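PDB 6QVM: multiheme cytochrome cf from Carboxydothermus ferrireducens DSM 11255, which probably serves as an extracellular Fe(III) reductase of the S-layer, carrying electrons through its chain of c-type hemes to insoluble substrates. Local coordinates for residues S113-S118 with L136-K141. Numbering follows the deposited sequence.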
loop_
_atom_site.group_PDB
_atom_site.type_symbol
_atom_site.label_atom_id
_atom_site.label_comp_id
_atom_site.label_asym_id
_atom_site.label_seq_id
_atom_site.Cartn_x
_atom_site.Cartn_y
_atom_site.Cartn_z
ATOM N N SER A 113 -29.877 12.141 -0.631
ATOM C CA SER A 113 -30.663 11.281 -1.509
ATOM C C SER A 113 -29.807 10.481 -2.486
ATOM O O SER A 113 -30.255 9.438 -2.974
ATOM C CB SER A 113 -31.688 12.121 -2.277
ATOM O OG SER A 113 -31.051 13.156 -3.007
ATOM N N GLY A 114 -28.585 10.928 -2.766
ATOM C CA GLY A 114 -27.804 10.322 -3.818
ATOM C C GLY A 114 -28.142 10.810 -5.207
ATOM O O GLY A 114 -27.510 10.365 -6.173
ATOM N N LEU A 115 -29.114 11.707 -5.338
ATOM C CA LEU A 115 -29.438 12.292 -6.626
ATOM C C LEU A 115 -28.405 13.349 -7.000
ATOM O O LEU A 115 -27.714 13.911 -6.148
ATOM C CB LEU A 115 -30.834 12.918 -6.594
ATOM C CG LEU A 115 -31.989 12.019 -6.156
ATOM C CD1 LEU A 115 -33.251 12.834 -5.934
ATOM C CD2 LEU A 115 -32.228 10.930 -7.189
ATOM N N SER A 116 -28.305 13.616 -8.296
ATOM C CA SER A 116 -27.455 14.706 -8.753
ATOM C C SER A 116 -28.064 16.051 -8.370
ATOM O O SER A 116 -29.283 16.191 -8.237
ATOM C CB SER A 116 -27.263 14.634 -10.266
ATOM O OG SER A 116 -26.513 15.742 -10.732
ATOM N N GLU A 117 -27.197 17.048 -8.180
ATOM C CA GLU A 117 -27.680 18.395 -7.909
ATOM C C GLU A 117 -28.426 18.983 -9.100
ATOM O O GLU A 117 -29.156 19.967 -8.936
ATOM C CB GLU A 117 -26.514 19.305 -7.516
ATOM C CG GLU A 117 -25.839 18.921 -6.210
ATOM C CD GLU A 117 -24.629 19.785 -5.903
ATOM O OE1 GLU A 117 -24.508 20.878 -6.500
ATOM O OE2 GLU A 117 -23.796 19.369 -5.069
ATOM N N SER A 118 -28.269 18.390 -10.289
ATOM C CA SER A 118 -28.954 18.875 -11.481
ATOM C C SER A 118 -30.390 18.378 -11.563
ATOM O O SER A 118 -31.236 19.048 -12.171
ATOM C CB SER A 118 -28.194 18.451 -12.737
ATOM O OG SER A 118 -28.151 17.038 -12.847
ATOM N N LEU A 136 -38.390 18.930 -2.242
ATOM C CA LEU A 136 -38.730 17.776 -1.418
ATOM C C LEU A 136 -39.332 16.649 -2.248
ATOM O O LEU A 136 -39.134 15.470 -1.933
ATOM C CB LEU A 136 -39.698 18.189 -0.312
ATOM C CG LEU A 136 -39.930 17.142 0.774
ATOM C CD1 LEU A 136 -38.622 16.778 1.456
ATOM C CD2 LEU A 136 -40.931 17.658 1.780
ATOM N N MET A 137 -40.058 16.991 -3.310
ATOM C CA MET A 137 -40.621 15.964 -4.177
ATOM C C MET A 137 -39.526 15.255 -4.964
ATOM O O MET A 137 -39.534 14.025 -5.087
ATOM C CB MET A 137 -41.650 16.586 -5.117
ATOM C CG MET A 137 -42.165 15.637 -6.172
ATOM S SD MET A 137 -42.912 16.525 -7.548
ATOM C CE MET A 137 -41.487 17.392 -8.191
ATOM N N VAL A 138 -38.579 16.022 -5.510
ATOM C CA VAL A 138 -37.429 15.434 -6.198
ATOM C C VAL A 138 -36.665 14.518 -5.253
ATOM O O VAL A 138 -36.448 13.335 -5.536
ATOM C CB VAL A 138 -36.513 16.534 -6.758
ATOM C CG1 VAL A 138 -35.309 15.918 -7.445
ATOM C CG2 VAL A 138 -37.274 17.446 -7.700
ATOM N N ALA A 139 -36.268 15.059 -4.099
ATOM C CA ALA A 139 -35.405 14.317 -3.187
ATOM C C ALA A 139 -36.088 13.054 -2.677
ATOM O O ALA A 139 -35.439 12.013 -2.522
ATOM C CB ALA A 139 -34.966 15.210 -2.030
ATOM N N LEU A 140 -37.389 13.122 -2.391
ATOM C CA LEU A 140 -38.112 11.920 -1.991
ATOM C C LEU A 140 -38.523 11.067 -3.183
ATOM O O LEU A 140 -39.184 10.043 -2.985
ATOM C CB LEU A 140 -39.344 12.276 -1.157
ATOM C CG LEU A 140 -39.074 12.838 0.240
ATOM C CD1 LEU A 140 -40.289 12.656 1.136
ATOM C CD2 LEU A 140 -37.847 12.176 0.844
ATOM N N LYS A 141 -38.159 11.477 -4.397
ATOM C CA LYS A 141 -38.463 10.751 -5.629
ATOM C C LYS A 141 -39.935 10.334 -5.660
ATOM O O LYS A 141 -40.288 9.166 -5.831
ATOM C CB LYS A 141 -37.536 9.546 -5.792
ATOM C CG LYS A 141 -36.060 9.902 -5.871
ATOM C CD LYS A 141 -35.204 8.671 -6.087
ATOM C CE LYS A 141 -35.485 7.606 -5.045
ATOM N NZ LYS A 141 -34.376 6.617 -4.955
#
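Ser113, Leu115 and the C-terminal turn of helix 129-139 give a worked example of how a loop leaving one helix can be seated on the end of the next. At the last residue of helix 102-113, the CB of Ser113 faces the carbonyl O of Ala139 at 3.8 Å, while its OG is turned back to the carbonyl oxygens of Phe109 and Ala110 and accepts a weak bond from the N of Leu115. Gly114, with positive phi, then turns the chain out of the helix. Leu115 makes most of its segment's share of the contact. Its CG stands anti to its own carbonyl carbon (chi1 -55°), and its two methyls divide the work. Leu115 CD1 sits on the helix end, 3.8 Å from Ala139 CA. Val138 CG1 lies 4.0 Å from the same Leu115 CD1. Leu115 CD2 meets the CD of Lys141 at 3.9 Å, the leucine crossing the aliphatic part of the lysine chain at a slant. Leu115 CD1 also lies 3.3 Å from the O of Val138, which takes the N-H of Lys141 in the Schellman motif closing the helix. Replacing Leu115 with alanine would probably open a gap over Ala139 and take from the lysine methylenes their contact with this leucine. Tyr213 OH bonds the O of Ala139. No hydrogen bond joins the segments; they meet through carbon contacts, two of them against carbonyl oxygens.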